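Local coordinates for protein TRAP dicarboxylate transporter-DctP subunit (Desulfovibrio desulfuricans subsp. desulfuricans, PDB 4NHB) that binds sn-glycerol-3-phosphate as a periplasmic solute-binding protein and probably delivers it to a TRAP transporter of the inner membrane, at residues A[78-81]-A[82-86]. Numbering follows the deposited sequence.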
# COMPACT_ATOMS: atom_id res chain seq x y z
N TYR A 78 -5.18 -11.51 -9.02
CA TYR A 78 -3.78 -11.64 -9.38
C TYR A 78 -2.99 -12.21 -8.19
O TYR A 78 -1.99 -12.86 -8.43
CB TYR A 78 -3.17 -10.36 -10.01
CG TYR A 78 -2.94 -9.15 -9.10
CD1 TYR A 78 -2.05 -9.19 -8.03
CD2 TYR A 78 -3.59 -7.96 -9.35
CE1 TYR A 78 -1.84 -8.09 -7.23
CE2 TYR A 78 -3.37 -6.82 -8.59
CZ TYR A 78 -2.49 -6.87 -7.54
OH TYR A 78 -2.27 -5.72 -6.79
N ILE A 79 -3.45 -11.99 -6.95
CA ILE A 79 -2.79 -12.63 -5.79
C ILE A 79 -2.90 -14.16 -5.97
O ILE A 79 -1.91 -14.90 -5.96
CB ILE A 79 -3.40 -12.17 -4.44
CG1 ILE A 79 -2.92 -10.75 -4.13
CG2 ILE A 79 -2.99 -13.11 -3.31
CD1 ILE A 79 -3.79 -9.92 -3.13
N ALA A 80 -4.11 -14.61 -6.27
CA ALA A 80 -4.38 -16.03 -6.45
C ALA A 80 -3.56 -16.57 -7.59
O ALA A 80 -3.01 -17.64 -7.48
CB ALA A 80 -5.87 -16.25 -6.72
N ALA A 81 -3.48 -15.82 -8.69
CA ALA A 81 -2.69 -16.26 -9.83
C ALA A 81 -1.21 -16.35 -9.47
O ALA A 81 -0.48 -17.19 -10.04
CB ALA A 81 -2.86 -15.34 -11.02
N THR A 82 -0.76 -15.49 -8.56
CA THR A 82 0.65 -15.51 -8.22
C THR A 82 0.89 -16.69 -7.28
O THR A 82 1.94 -17.33 -7.36
CB THR A 82 1.16 -14.20 -7.60
OG1 THR A 82 0.80 -13.08 -8.43
CG2 THR A 82 2.67 -14.24 -7.49
N ARG A 83 -0.08 -16.97 -6.41
CA ARG A 83 0.03 -18.09 -5.49
C ARG A 83 0.12 -19.37 -6.30
O ARG A 83 0.90 -20.26 -6.00
CB ARG A 83 -1.15 -18.15 -4.53
CG ARG A 83 -1.12 -17.01 -3.53
CD ARG A 83 -2.27 -17.09 -2.56
NE ARG A 83 -2.13 -18.22 -1.63
CZ ARG A 83 -3.13 -18.70 -0.89
NH1 ARG A 83 -4.33 -18.16 -0.97
NH2 ARG A 83 -2.92 -19.72 -0.05
N LYS A 84 -0.65 -19.43 -7.38
CA LYS A 84 -0.63 -20.61 -8.23
C LYS A 84 0.59 -20.72 -9.12
O LYS A 84 0.91 -21.81 -9.60
CB LYS A 84 -1.93 -20.68 -9.03
CG LYS A 84 -3.14 -20.75 -8.11
CD LYS A 84 -4.25 -21.68 -8.64
CE LYS A 84 -5.54 -20.95 -9.04
NZ LYS A 84 -5.98 -19.86 -8.09
N GLY A 85 1.30 -19.60 -9.35
CA GLY A 85 2.45 -19.59 -10.23
C GLY A 85 2.08 -19.40 -11.68
O GLY A 85 2.92 -19.43 -12.59
N ILE A 86 0.80 -19.17 -11.92
CA ILE A 86 0.38 -18.76 -13.25
C ILE A 86 1.12 -17.53 -13.69
O ILE A 86 1.49 -17.40 -14.86
CB ILE A 86 -1.12 -18.55 -13.28
CG1 ILE A 86 -1.76 -19.93 -13.11
CG2 ILE A 86 -1.52 -17.88 -14.58
CD1 ILE A 86 -3.11 -19.88 -12.68
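Tyr78, Ile79 and Ala80 each offer a backbone carbonyl to the amide four residues on, at Thr82, Arg83 and Lys84, in the C-terminal part of helix 75-84. The straightest of these bonds runs from Arg83 N to Ile79 O, 2.8 Å long with an N-H...O angle of 156°. Tyr78 O carries a second bond, from Thr82 OG1 at 2.8 Å. The hydroxyl and the amide of Thr82 approach this oxygen from opposite faces of its carbonyl plane. Thr82 OG1 lies beside its own backbone N (chi1 -52°), which turns it back along the helix to Tyr78.

In this family 7 solute-binding protein the helix connects strands 63-67 and 89-92, which both pair in parallel with strand 30-34. Its buried face packs on strand 89-92, where Tyr78 and Thr82 touch Cys90. Ile79 also touches Gln95, a ligand-binding residue.

Arg83 CD passes Ile79 CG2 at 4.1 Å, the two side chains crossing at a slant. The Arg83 side chain then bends, and its NE makes a hydrogen bond to Ser138 O. Lys84 curls back until NZ lies 3.9 Å from Ala80 CB. Gly85 leaves the helix with positive phi (85°). After this turn, Ile86 CB comes within 4.3 Å of Ala81 CB.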